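Local coordinates for protein alpha-glucosidase ([Eubacterium] rectale, PDB 6PNR) that acts as a family 31 glycoside hydrolase, a sulfoquinovosidase that probably releases sulfoquinovose from alpha-linked, sulfolipid-derived glycosides, at residues 133-138 with 440-445; 388-393 with 453-458; 252-257 with 306-311; 299-304 with 380-385. One frame throughout, in Å; residues are numbered along the deposited sequence.

Interaction 1: residues 133-138 with 440-445; sequences IWTSEP and MRAGGA. With 9VH ([(3~{S},4~{R},5~{R})-4,5-bis(oxidanyl)piperidin-3-yl]methanesulfonic acid), chain C.
Glu137 and Arg441 meet through a salt bridge between OE2 of the glutamate and NH2 of the arginine, 3.3 Å apart. The bond is weak, with an N-H...O angle of 134°; only OE2 and NH2 come together, and the carboxylate and guanidinium planes stand nearly perpendicular (88°). The neighbouring nitrogen of the same guanidinium, Arg441 NH1, lies 3.3 Å from N1 of the bound iminosugar. Arg441 reaches this spot on a chain that leaves the backbone with CG between N and the carbonyl carbon (chi1 66°) and then runs extended to NE. Phe391, itself a pocket residue, makes a cation-pi contact with the guanidinium. The arginine belongs to the loop after strand 437-439 of the TIM barrel, whereas Glu137 comes from the beta-rich N-terminal region; a loop from there thus reaches a residue of the inhibitor pocket. One residue past the arginine, Ala442 CB lies 4.4 Å from Thr135 OG1, a loose contact, while the hydroxyl itself bonds to Asn166 O. In the outer layer, Arg441 NE forms a salt bridge to Glu393, and Glu137 OE2 also takes part in a hydrogen bond with Tyr394 OH, which helps to fix the carboxylate.

Interaction 2: residues 388-393 with 453-458; sequences MADFGE and LLWAGD. With 9VH ([(3~{S},4~{R},5~{R})-4,5-bis(oxidanyl)piperidin-3-yl]methanesulfonic acid), chain C.
Met388 and Trp455 have CA atoms 9.2 Å apart, and two residues on Asp390 and Gly457 keep nearly the same spacing, so the side chains, above all the long Met388 and Trp455, bridge the gap. Met388 is on the end of strand 386-389; Trp455 sits in an irregular loop that turns at Gly457, where phi is positive. The methionine has CG anti to its backbone N (chi1 180°) and stays extended until chi3, where it bends and lays its methyl on the indole. Met388 CE stands 3.8 Å from the centroid of the six-membered ring of Trp455, over the face, as a CH-pi contact. The sulfur follows at a slant, making this a Met-aromatic pair as well. On the opposite face of the indole Gly457 N packs near the rim. Asp390 approaches differently: its OD1 comes to the ring edge, 3.5 Å from Trp455 CH2. A weak bond from Phe391 N to Asp390 OD1 (2.7 Å) steadies this carboxylate, and Tyr318 OH holds the other oxygen. Met388 CE is also 3.4 Å from O4 of the inhibitor, and Asp458 OD1 lies 3.5 Å from its C4. The inhibitor ring thus sits between Asp390 and Asp458, with Met388, Phe391 and Trp455 beside it, at the C-terminal end of a barrel strand, where TIM-barrel glycosidases carry their sugar-binding site.

Interaction 3: residues 252-257 with 306-311; sequences RSFGLL and KEINAK
Phe254 presents one corner of its ring to the branched side chain of Ile308, with CE1 of the phenyl group 4.0 Å from CG2 of the isoleucine and about as far from its CD1. CG2 comes to the ring at a slant, and the two side chains cross at about a right angle. Ile308 owes its two-pronged grip to its torsions: CG1 is flanked by both backbone branches (chi1 67°) and carries CD1 past the ring, while CG2 sits beside the backbone N and faces the other helix. The same CG2 methyl receives a second neighbour, Leu257 CD2, at 4.1 Å. Phe254 and Leu257 are three residues apart, so both project from one side of helix 250-262 and the isoleucine methyl touches the two of them. All the contacts are apolar, no hydrogen bond crosses, and the backbones stay well apart, with the CA atoms of Phe254 and Ile308 separated by 9.1 Å. The isoleucine is in the last turn of helix 301-310, before the chain leaves through Lys311. The two helices run in broadly the same direction as neighbours on the outer layer of the TIM barrel. Beneath them lies strand 267-271: Ile270 touches both Phe254 and Ile308, Val267 packs on Leu257, and Phe315 of strand 314-319 also reaches the phenyl ring.

Interaction 4: residues 299-304 with 380-385; sequences PDLPKK and LGIGID
Ile382, with chi1 at 64°, tucks CG1 over its own backbone, and the extended second torsion sends CD1 toward Leu301, which answers with CG anti to its own N (chi1 -179°). Leu301 CD2 and Ile382 CD1 meet at 4.3 Å, a loose methyl contact. Closer in, the proline ring leans on the base of the isoleucine: Pro302 CG is 4.0 Å from Ile382 CB and equally far from Ile382 CG2. The backbones come near each other here, with 5.4 Å between the CA atoms of Pro302 and Ile382. A water joins them, donating one hydrogen bond to Pro302 O (2.7 Å) and another to Ile382 O (2.8 Å), so two carbonyls that could not pair directly share one donor. Pro302 is in the first turn of helix 301-310, where a residue without an N-H costs no helical bond. Ile382 occupies the third position of a type I turn, closed by Gly383 N to Leu380 O at 3.0 Å; Gly383 then continues with positive phi. The side-chain contact is apolar, with one water bridging the backbones, and lies partly buried at the periphery of the TIM barrel. It joins the start of helix 301-310 to the turn that leads from helix 365-380 into strand 386-389. Phe315 of strand 314-319 lies under both sides, touching Leu301 and Ile384, while Tyr293 packs against Leu301 and Pro302.

In the fold
Interaction 1 opens first, at 133-138 in the beta-rich N-terminal region, and its long loop encloses interactions 3 and 4 entirely. Interaction 3 opens at 252-257 and interaction 4 at 299-304; then 306-311 closes the former and 380-385 the latter, so the two cross. Both use helix 301-310, and Phe254 packs on Lys304 and Leu301 where they touch, linking successive outer parts of the TIM barrel. Right after 380-385 the chain enters the strand that opens interaction 2 at 388-393. Interaction 1 closes at 440-445 before interaction 2 does at 453-458, so these cross too. Their segments touch and both reach the inhibitor, tying the N-terminal region to the inhibitor pocket of the barrel, the probable active site.

Interaction 1: residues 133-138 with 440-445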
loop_
_atom_site.group_PDB
_atom_site.type_symbol
_atom_site.label_atom_id
_atom_site.label_comp_id
_atom_site.label_asym_id
_atom_site.label_seq_id
_atom_site.Cartn_x
_atom_site.Cartn_y
_atom_site.Cartn_z
ATOM N N ILE A 133 -6.200 -13.546 7.662
ATOM C CA ILE A 133 -6.005 -14.986 7.822
ATOM C C ILE A 133 -6.125 -15.606 6.433
ATOM O O ILE A 133 -7.232 -15.894 5.962
ATOM C CB ILE A 133 -7.036 -15.585 8.802
ATOM C CG1 ILE A 133 -7.046 -14.808 10.124
ATOM C CG2 ILE A 133 -6.814 -17.111 8.999
ATOM C CD1 ILE A 133 -5.723 -14.786 10.877
ATOM N N TRP A 134 -4.991 -15.758 5.749
ATOM C CA TRP A 134 -4.973 -16.251 4.375
ATOM C C TRP A 134 -3.586 -16.839 4.165
ATOM O O TRP A 134 -2.599 -16.101 4.230
ATOM C CB TRP A 134 -5.261 -15.117 3.383
ATOM C CG TRP A 134 -5.441 -15.540 1.945
ATOM C CD1 TRP A 134 -4.517 -15.457 0.940
ATOM C CD2 TRP A 134 -6.627 -16.092 1.351
ATOM N NE1 TRP A 134 -5.054 -15.921 -0.240
ATOM C CE2 TRP A 134 -6.346 -16.325 -0.012
ATOM C CE3 TRP A 134 -7.894 -16.429 1.845
ATOM C CZ2 TRP A 134 -7.288 -16.870 -0.887
ATOM C CZ3 TRP A 134 -8.832 -16.965 0.969
ATOM C CH2 TRP A 134 -8.526 -17.178 -0.376
ATOM N N THR A 135 -3.502 -18.152 3.970
ATOM C CA THR A 135 -2.187 -18.761 3.793
ATOM C C THR A 135 -1.610 -18.343 2.443
ATOM O O THR A 135 -2.325 -18.253 1.441
ATOM C CB THR A 135 -2.261 -20.291 3.928
ATOM O OG1 THR A 135 -0.953 -20.857 3.758
ATOM C CG2 THR A 135 -3.230 -20.922 2.924
ATOM N N SER A 136 -0.322 -18.010 2.433
ATOM C CA SER A 136 0.312 -17.528 1.210
ATOM C C SER A 136 1.818 -17.577 1.412
ATOM O O SER A 136 2.306 -17.846 2.512
ATOM C CB SER A 136 -0.138 -16.099 0.861
ATOM O OG SER A 136 0.498 -15.138 1.703
ATOM N N GLU A 137 2.554 -17.296 0.348
ATOM C CA GLU A 137 3.956 -16.970 0.549
ATOM C C GLU A 137 4.048 -15.858 1.595
ATOM O O GLU A 137 3.266 -14.895 1.545
ATOM C CB GLU A 137 4.595 -16.531 -0.773
ATOM C CG GLU A 137 4.798 -17.678 -1.759
ATOM C CD GLU A 137 6.020 -18.522 -1.426
ATOM O OE1 GLU A 137 6.849 -18.096 -0.592
ATOM O OE2 GLU A 137 6.140 -19.630 -1.980
ATOM N N PRO A 138 4.960 -15.964 2.563
ATOM C CA PRO A 138 5.013 -14.979 3.650
ATOM C C PRO A 138 5.668 -13.665 3.267
ATOM O O PRO A 138 5.652 -12.729 4.077
ATOM C CB PRO A 138 5.841 -15.706 4.719
ATOM C CG PRO A 138 6.803 -16.517 3.888
ATOM C CD PRO A 138 5.983 -17.013 2.722
ATOM N N MET A 440 6.479 -29.423 8.055
ATOM C CA MET A 440 5.678 -28.564 7.198
ATOM C C MET A 440 5.886 -27.101 7.565
ATOM O O MET A 440 6.138 -26.760 8.725
ATOM C CB MET A 440 4.194 -28.919 7.317
ATOM C CG MET A 440 3.909 -30.419 7.215
ATOM S SD MET A 440 2.146 -30.756 7.208
ATOM C CE MET A 440 1.630 -29.963 5.684
ATOM N N ARG A 441 5.777 -26.229 6.566
ATOM C CA ARG A 441 5.791 -24.795 6.816
ATOM C C ARG A 441 4.397 -24.173 6.779
ATOM O O ARG A 441 4.172 -23.153 7.428
ATOM C CB ARG A 441 6.686 -24.082 5.789
ATOM C CG ARG A 441 6.160 -24.137 4.361
ATOM C CD ARG A 441 7.054 -23.375 3.358
ATOM N NE ARG A 441 6.345 -23.121 2.106
ATOM C CZ ARG A 441 6.876 -22.516 1.040
ATOM N NH1 ARG A 441 8.133 -22.084 1.063
ATOM N NH2 ARG A 441 6.140 -22.324 -0.046
ATOM N N ALA A 442 3.453 -24.757 6.041
ATOM C CA ALA A 442 2.087 -24.260 6.002
ATOM C C ALA A 442 1.208 -25.015 6.996
ATOM O O ALA A 442 1.508 -26.141 7.403
ATOM C CB ALA A 442 1.498 -24.380 4.596
ATOM N N GLY A 443 0.101 -24.387 7.375
ATOM C CA GLY A 443 -0.795 -25.061 8.297
ATOM C C GLY A 443 -2.102 -24.313 8.460
ATOM O O GLY A 443 -2.346 -23.281 7.830
ATOM N N GLY A 444 -2.936 -24.866 9.332
ATOM C CA GLY A 444 -4.242 -24.326 9.636
ATOM C C GLY A 444 -4.763 -25.023 10.871
ATOM O O GLY A 444 -4.053 -25.810 11.496
ATOM N N ALA A 445 -6.011 -24.725 11.228
ATOM C CA ALA A 445 -6.616 -25.389 12.380
ATOM C C ALA A 445 -6.677 -26.891 12.119
ATOM O O ALA A 445 -7.242 -27.331 11.113
ATOM C CB ALA A 445 -8.008 -24.819 12.647
HETATM O O1 9VH C . 12.915 -24.832 -4.911
HETATM S S1 9VH C . 11.819 -25.736 -4.608
HETATM O O2 9VH C . 10.565 -25.024 -4.621
HETATM O O3 9VH C . 11.856 -26.906 -5.452
HETATM C C1 9VH C . 12.128 -26.275 -2.949
HETATM C C2 9VH C . 12.040 -25.166 -1.891
HETATM C C3 9VH C . 10.571 -24.836 -1.675
HETATM N N1 9VH C . 10.228 -24.022 -0.510
HETATM C C4 9VH C . 10.826 -24.535 0.722
HETATM C C5 9VH C . 12.333 -24.656 0.561
HETATM O O4 9VH C . 12.873 -25.151 1.784
HETATM C C6 9VH C . 12.664 -25.618 -0.572
HETATM O O5 9VH C . 14.076 -25.747 -0.720
#

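Interaction 2: residues 388-393 with 453-458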
loop_
_atom_site.group_PDB
_atom_site.type_symbol
_atom_site.label_atom_id
_atom_site.label_comp_id
_atom_site.label_asym_id
_atom_site.label_seq_id
_atom_site.Cartn_x
_atom_site.Cartn_y
_atom_site.Cartn_z
ATOM N N MET A 388 10.821 -33.178 4.145
ATOM C CA MET A 388 10.126 -31.901 4.072
ATOM C C MET A 388 8.810 -32.107 3.338
ATOM O O MET A 388 8.797 -32.639 2.222
ATOM C CB MET A 388 10.991 -30.871 3.350
ATOM C CG MET A 388 10.330 -29.495 3.227
ATOM S SD MET A 388 11.413 -28.238 2.483
ATOM C CE MET A 388 12.473 -27.828 3.861
ATOM N N ALA A 389 7.701 -31.730 3.974
ATOM C CA ALA A 389 6.374 -31.813 3.360
ATOM C C ALA A 389 5.924 -30.377 3.109
ATOM O O ALA A 389 5.319 -29.732 3.970
ATOM C CB ALA A 389 5.392 -32.584 4.248
ATOM N N ASP A 390 6.195 -29.898 1.902
ATOM C CA ASP A 390 6.308 -28.485 1.609
ATOM C C ASP A 390 5.014 -27.936 1.015
ATOM O O ASP A 390 4.102 -28.672 0.635
ATOM C CB ASP A 390 7.478 -28.289 0.644
ATOM C CG ASP A 390 7.957 -26.866 0.562
ATOM O OD1 ASP A 390 7.551 -25.992 1.370
ATOM O OD2 ASP A 390 8.769 -26.633 -0.337
ATOM N N PHE A 391 4.951 -26.610 0.950
ATOM C CA PHE A 391 3.888 -25.862 0.291
ATOM C C PHE A 391 2.512 -26.152 0.877
ATOM O O PHE A 391 2.396 -26.587 2.022
ATOM C CB PHE A 391 3.902 -26.133 -1.215
ATOM C CG PHE A 391 5.039 -25.447 -1.949
ATOM C CD1 PHE A 391 4.915 -24.133 -2.374
ATOM C CD2 PHE A 391 6.222 -26.116 -2.208
ATOM C CE1 PHE A 391 5.954 -23.499 -3.065
ATOM C CE2 PHE A 391 7.273 -25.487 -2.893
ATOM C CZ PHE A 391 7.138 -24.176 -3.308
ATOM N N GLY A 392 1.468 -25.905 0.088
ATOM C CA GLY A 392 0.098 -25.926 0.560
ATOM C C GLY A 392 -0.601 -24.580 0.510
ATOM O O GLY A 392 -1.789 -24.516 0.848
ATOM N N GLU A 393 0.081 -23.512 0.083
ATOM C CA GLU A 393 -0.449 -22.148 0.130
ATOM C C GLU A 393 -0.965 -21.640 -1.208
ATOM O O GLU A 393 -1.471 -20.514 -1.268
ATOM C CB GLU A 393 0.620 -21.155 0.621
ATOM C CG GLU A 393 1.478 -21.611 1.786
ATOM C CD GLU A 393 2.694 -22.416 1.336
ATOM O OE1 GLU A 393 2.741 -22.802 0.150
ATOM O OE2 GLU A 393 3.600 -22.654 2.165
ATOM N N LEU A 453 5.877 -31.969 12.817
ATOM C CA LEU A 453 6.917 -30.991 13.118
ATOM C C LEU A 453 6.773 -29.789 12.189
ATOM O O LEU A 453 6.694 -29.960 10.969
ATOM C CB LEU A 453 8.313 -31.617 12.970
ATOM C CG LEU A 453 9.537 -30.688 13.080
ATOM C CD1 LEU A 453 9.683 -30.112 14.492
ATOM C CD2 LEU A 453 10.811 -31.413 12.693
ATOM N N LEU A 454 6.719 -28.581 12.746
ATOM C CA LEU A 454 6.740 -27.360 11.950
ATOM C C LEU A 454 8.177 -26.962 11.640
ATOM O O LEU A 454 9.111 -27.349 12.344
ATOM C CB LEU A 454 6.067 -26.199 12.693
ATOM C CG LEU A 454 4.571 -25.927 12.603
ATOM C CD1 LEU A 454 4.289 -24.585 13.280
ATOM C CD2 LEU A 454 4.118 -25.899 11.165
ATOM N N TRP A 455 8.349 -26.174 10.573
ATOM C CA TRP A 455 9.526 -25.323 10.472
ATOM C C TRP A 455 9.059 -23.948 10.014
ATOM O O TRP A 455 7.976 -23.795 9.437
ATOM C CB TRP A 455 10.640 -25.929 9.576
ATOM C CG TRP A 455 10.792 -25.425 8.152
ATOM C CD1 TRP A 455 11.666 -24.465 7.704
ATOM C CD2 TRP A 455 10.108 -25.916 6.988
ATOM N NE1 TRP A 455 11.543 -24.314 6.345
ATOM C CE2 TRP A 455 10.593 -25.188 5.879
ATOM C CE3 TRP A 455 9.131 -26.904 6.776
ATOM C CZ2 TRP A 455 10.123 -25.400 4.577
ATOM C CZ3 TRP A 455 8.667 -27.119 5.492
ATOM C CH2 TRP A 455 9.162 -26.363 4.403
ATOM N N ALA A 456 9.862 -22.934 10.338
ATOM C CA ALA A 456 9.486 -21.537 10.132
ATOM C C ALA A 456 9.464 -21.121 8.656
ATOM O O ALA A 456 9.369 -19.914 8.395
ATOM C CB ALA A 456 10.428 -20.619 10.926
ATOM N N GLY A 457 9.540 -22.015 7.677
ATOM C CA GLY A 457 9.438 -21.578 6.295
ATOM C C GLY A 457 10.720 -20.895 5.852
ATOM O O GLY A 457 11.777 -21.045 6.477
ATOM N N ASP A 458 10.615 -20.129 4.765
ATOM C CA ASP A 458 11.761 -19.451 4.168
ATOM C C ASP A 458 12.033 -18.128 4.882
ATOM O O ASP A 458 11.202 -17.217 4.833
ATOM C CB ASP A 458 11.505 -19.142 2.691
ATOM C CG ASP A 458 11.234 -20.373 1.841
ATOM O OD1 ASP A 458 11.378 -21.515 2.327
ATOM O OD2 ASP A 458 10.896 -20.164 0.649
HETATM O O1 9VH C . 12.915 -24.832 -4.911
HETATM S S1 9VH C . 11.819 -25.736 -4.608
HETATM O O2 9VH C . 10.565 -25.024 -4.621
HETATM O O3 9VH C . 11.856 -26.906 -5.452
HETATM C C1 9VH C . 12.128 -26.275 -2.949
HETATM C C2 9VH C . 12.040 -25.166 -1.891
HETATM C C3 9VH C . 10.571 -24.836 -1.675
HETATM N N1 9VH C . 10.228 -24.022 -0.510
HETATM C C4 9VH C . 10.826 -24.535 0.722
HETATM C C5 9VH C . 12.333 -24.656 0.561
HETATM O O4 9VH C . 12.873 -25.151 1.784
HETATM C C6 9VH C . 12.664 -25.618 -0.572
HETATM O O5 9VH C . 14.076 -25.747 -0.720
#

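Interaction 3: residues 252-257 with 306-311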
loop_
_atom_site.group_PDB
_atom_site.type_symbol
_atom_site.label_atom_id
_atom_site.label_comp_id
_atom_site.label_asym_id
_atom_site.label_seq_id
_atom_site.Cartn_x
_atom_site.Cartn_y
_atom_site.Cartn_z
ATOM N N ARG A 252 28.282 -36.204 -4.744
ATOM C CA ARG A 252 28.436 -34.958 -3.986
ATOM C C ARG A 252 27.773 -35.055 -2.609
ATOM O O ARG A 252 28.372 -34.680 -1.589
ATOM C CB ARG A 252 27.868 -33.770 -4.770
ATOM C CG ARG A 252 28.146 -32.409 -4.102
ATOM C CD ARG A 252 27.592 -31.229 -4.906
ATOM N NE ARG A 252 27.986 -29.932 -4.329
ATOM C CZ ARG A 252 27.380 -29.318 -3.309
ATOM N NH1 ARG A 252 26.327 -29.865 -2.702
ATOM N NH2 ARG A 252 27.830 -28.144 -2.880
ATOM N N SER A 253 26.527 -35.534 -2.564
ATOM C CA SER A 253 25.789 -35.565 -1.301
ATOM C C SER A 253 26.432 -36.521 -0.306
ATOM O O SER A 253 26.731 -36.140 0.831
ATOM C CB SER A 253 24.327 -35.952 -1.551
ATOM O OG SER A 253 23.636 -34.891 -2.181
ATOM N N PHE A 254 26.654 -37.774 -0.706
ATOM C CA PHE A 254 27.294 -38.684 0.241
ATOM C C PHE A 254 28.757 -38.322 0.465
ATOM O O PHE A 254 29.301 -38.613 1.541
ATOM C CB PHE A 254 27.119 -40.132 -0.216
ATOM C CG PHE A 254 25.665 -40.586 -0.199
ATOM C CD1 PHE A 254 24.975 -40.687 0.997
ATOM C CD2 PHE A 254 24.991 -40.866 -1.370
ATOM C CE1 PHE A 254 23.643 -41.082 1.025
ATOM C CE2 PHE A 254 23.659 -41.256 -1.352
ATOM C CZ PHE A 254 22.985 -41.364 -0.148
ATOM N N GLY A 255 29.387 -37.645 -0.502
ATOM C CA GLY A 255 30.702 -37.078 -0.256
ATOM C C GLY A 255 30.698 -36.029 0.841
ATOM O O GLY A 255 31.604 -35.990 1.677
ATOM N N LEU A 256 29.684 -35.161 0.850
ATOM C CA LEU A 256 29.591 -34.137 1.889
ATOM C C LEU A 256 29.261 -34.751 3.249
ATOM O O LEU A 256 29.703 -34.246 4.291
ATOM C CB LEU A 256 28.547 -33.091 1.488
ATOM C CG LEU A 256 29.069 -32.076 0.460
ATOM C CD1 LEU A 256 27.948 -31.233 -0.106
ATOM C CD2 LEU A 256 30.124 -31.215 1.086
ATOM N N LEU A 257 28.486 -35.832 3.255
ATOM C CA LEU A 257 28.270 -36.587 4.486
ATOM C C LEU A 257 29.593 -37.071 5.065
ATOM O O LEU A 257 29.898 -36.839 6.241
ATOM C CB LEU A 257 27.353 -37.773 4.198
ATOM C CG LEU A 257 27.163 -38.759 5.350
ATOM C CD1 LEU A 257 26.649 -38.015 6.581
ATOM C CD2 LEU A 257 26.180 -39.839 4.899
ATOM N N LYS A 306 20.324 -48.055 2.696
ATOM C CA LYS A 306 20.634 -49.164 3.599
ATOM C C LYS A 306 22.043 -49.034 4.161
ATOM O O LYS A 306 22.261 -49.227 5.363
ATOM C CB LYS A 306 20.482 -50.506 2.880
ATOM C CG LYS A 306 19.047 -50.921 2.568
ATOM C CD LYS A 306 19.041 -52.184 1.700
ATOM C CE LYS A 306 17.635 -52.746 1.509
ATOM N NZ LYS A 306 17.627 -53.879 0.531
ATOM N N GLU A 307 23.009 -48.675 3.307
ATOM C CA GLU A 307 24.393 -48.561 3.760
ATOM C C GLU A 307 24.539 -47.513 4.854
ATOM O O GLU A 307 25.174 -47.767 5.886
ATOM C CB GLU A 307 25.311 -48.224 2.587
ATOM C CG GLU A 307 25.270 -49.225 1.457
ATOM C CD GLU A 307 26.111 -48.775 0.274
ATOM O OE1 GLU A 307 26.877 -47.794 0.433
ATOM O OE2 GLU A 307 25.999 -49.398 -0.807
ATOM N N ILE A 308 23.967 -46.320 4.651
ATOM C CA ILE A 308 24.172 -45.297 5.671
ATOM C C ILE A 308 23.343 -45.602 6.919
ATOM O O ILE A 308 23.744 -45.240 8.033
ATOM C CB ILE A 308 23.896 -43.878 5.122
ATOM C CG1 ILE A 308 22.424 -43.685 4.777
ATOM C CG2 ILE A 308 24.771 -43.575 3.913
ATOM C CD1 ILE A 308 22.075 -42.248 4.521
ATOM N N ASN A 309 22.184 -46.266 6.767
ATOM C CA ASN A 309 21.426 -46.729 7.932
ATOM C C ASN A 309 22.281 -47.618 8.829
ATOM O O ASN A 309 22.254 -47.484 10.060
ATOM C CB ASN A 309 20.190 -47.519 7.500
ATOM C CG ASN A 309 19.064 -46.638 7.007
ATOM O OD1 ASN A 309 19.151 -45.404 7.032
ATOM N ND2 ASN A 309 17.995 -47.272 6.536
ATOM N N ALA A 310 23.034 -48.545 8.227
ATOM C CA ALA A 310 23.889 -49.430 9.012
ATOM C C ALA A 310 24.961 -48.659 9.772
ATOM O O ALA A 310 25.530 -49.191 10.731
ATOM C CB ALA A 310 24.530 -50.486 8.101
ATOM N N LYS A 311 25.236 -47.415 9.380
ATOM C CA LYS A 311 26.164 -46.545 10.093
ATOM C C LYS A 311 25.465 -45.594 11.054
ATOM O O LYS A 311 26.111 -44.678 11.572
ATOM C CB LYS A 311 27.007 -45.738 9.100
ATOM C CG LYS A 311 27.994 -46.560 8.292
ATOM C CD LYS A 311 28.697 -45.696 7.231
ATOM C CE LYS A 311 29.364 -44.450 7.843
ATOM N NZ LYS A 311 30.003 -43.544 6.828
#

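Interaction 4: residues 299-304 with 380-385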
loop_
_atom_site.group_PDB
_atom_site.type_symbol
_atom_site.label_atom_id
_atom_site.label_comp_id
_atom_site.label_asym_id
_atom_site.label_seq_id
_atom_site.Cartn_x
_atom_site.Cartn_y
_atom_site.Cartn_z
ATOM N N PRO A 299 21.529 -42.950 -8.534
ATOM C CA PRO A 299 21.332 -44.362 -8.901
ATOM C C PRO A 299 21.423 -45.291 -7.698
ATOM O O PRO A 299 22.278 -45.134 -6.823
ATOM C CB PRO A 299 22.462 -44.635 -9.903
ATOM C CG PRO A 299 23.509 -43.626 -9.576
ATOM C CD PRO A 299 22.725 -42.386 -9.187
ATOM N N ASP A 300 20.515 -46.265 -7.665
ATOM C CA ASP A 300 20.464 -47.258 -6.596
ATOM C C ASP A 300 20.378 -46.595 -5.220
ATOM O O ASP A 300 20.985 -47.044 -4.249
ATOM C CB ASP A 300 21.661 -48.204 -6.683
ATOM C CG ASP A 300 21.621 -49.089 -7.930
ATOM O OD1 ASP A 300 20.572 -49.131 -8.622
ATOM O OD2 ASP A 300 22.648 -49.736 -8.219
ATOM N N LEU A 301 19.612 -45.513 -5.133
ATOM C CA LEU A 301 19.422 -44.856 -3.840
ATOM C C LEU A 301 18.961 -45.814 -2.743
ATOM O O LEU A 301 19.518 -45.742 -1.633
ATOM C CB LEU A 301 18.440 -43.684 -3.999
ATOM C CG LEU A 301 18.145 -42.866 -2.736
ATOM C CD1 LEU A 301 19.422 -42.332 -2.125
ATOM C CD2 LEU A 301 17.181 -41.734 -3.035
ATOM N N PRO A 302 18.014 -46.736 -2.970
ATOM C CA PRO A 302 17.607 -47.629 -1.866
ATOM C C PRO A 302 18.763 -48.407 -1.272
ATOM O O PRO A 302 18.836 -48.594 -0.052
ATOM C CB PRO A 302 16.575 -48.557 -2.533
ATOM C CG PRO A 302 16.010 -47.738 -3.671
ATOM C CD PRO A 302 17.217 -46.982 -4.190
ATOM N N LYS A 303 19.690 -48.856 -2.116
ATOM C CA LYS A 303 20.888 -49.518 -1.615
ATOM C C LYS A 303 21.736 -48.566 -0.768
ATOM O O LYS A 303 22.225 -48.943 0.306
ATOM C CB LYS A 303 21.689 -50.062 -2.808
ATOM C CG LYS A 303 22.703 -51.132 -2.454
ATOM C CD LYS A 303 23.368 -51.723 -3.702
ATOM C CE LYS A 303 24.346 -52.846 -3.321
ATOM N NZ LYS A 303 24.984 -53.506 -4.500
ATOM N N LYS A 304 21.927 -47.328 -1.243
ATOM C CA LYS A 304 22.717 -46.351 -0.495
ATOM C C LYS A 304 22.087 -46.049 0.854
ATOM O O LYS A 304 22.794 -45.894 1.856
ATOM C CB LYS A 304 22.860 -45.053 -1.286
ATOM C CG LYS A 304 23.558 -45.187 -2.625
ATOM C CD LYS A 304 25.057 -45.314 -2.429
ATOM C CE LYS A 304 25.799 -44.915 -3.693
ATOM N NZ LYS A 304 25.391 -45.767 -4.845
ATOM N N LEU A 380 8.444 -43.680 1.749
ATOM C CA LEU A 380 8.601 -44.699 2.785
ATOM C C LEU A 380 9.036 -46.037 2.195
ATOM O O LEU A 380 9.833 -46.764 2.802
ATOM C CB LEU A 380 7.295 -44.870 3.561
ATOM C CG LEU A 380 6.784 -43.674 4.364
ATOM C CD1 LEU A 380 5.271 -43.776 4.603
ATOM C CD2 LEU A 380 7.551 -43.576 5.687
ATOM N N GLY A 381 8.523 -46.376 1.012
ATOM C CA GLY A 381 8.812 -47.659 0.391
ATOM C C GLY A 381 10.269 -47.901 0.036
ATOM O O GLY A 381 10.652 -49.054 -0.185
ATOM N N ILE A 382 11.095 -46.856 -0.046
ATOM C CA ILE A 382 12.515 -47.069 -0.295
ATOM C C ILE A 382 13.355 -46.817 0.950
ATOM O O ILE A 382 14.587 -46.782 0.863
ATOM C CB ILE A 382 13.037 -46.237 -1.486
ATOM C CG1 ILE A 382 12.946 -44.738 -1.225
ATOM C CG2 ILE A 382 12.291 -46.566 -2.767
ATOM C CD1 ILE A 382 13.548 -43.913 -2.369
ATOM N N GLY A 383 12.728 -46.636 2.107
ATOM C CA GLY A 383 13.473 -46.506 3.345
ATOM C C GLY A 383 13.805 -45.092 3.767
ATOM O O GLY A 383 14.693 -44.904 4.608
ATOM N N ILE A 384 13.129 -44.095 3.215
ATOM C CA ILE A 384 13.290 -42.719 3.670
ATOM C C ILE A 384 12.529 -42.559 4.980
ATOM O O ILE A 384 11.358 -42.948 5.081
ATOM C CB ILE A 384 12.803 -41.735 2.593
ATOM C CG1 ILE A 384 13.736 -41.788 1.356
ATOM C CG2 ILE A 384 12.721 -40.339 3.154
ATOM C CD1 ILE A 384 13.280 -40.908 0.170
ATOM N N ASP A 385 13.203 -42.018 5.994
ATOM C CA ASP A 385 12.682 -41.930 7.354
ATOM C C ASP A 385 12.202 -40.533 7.740
ATOM O O ASP A 385 11.801 -40.316 8.885
ATOM C CB ASP A 385 13.743 -42.412 8.334
ATOM C CG ASP A 385 13.880 -43.925 8.321
ATOM O OD1 ASP A 385 12.829 -44.604 8.351
ATOM O OD2 ASP A 385 15.023 -44.431 8.250
HETATM O O HOH W 1 16.457 -48.806 1.233
#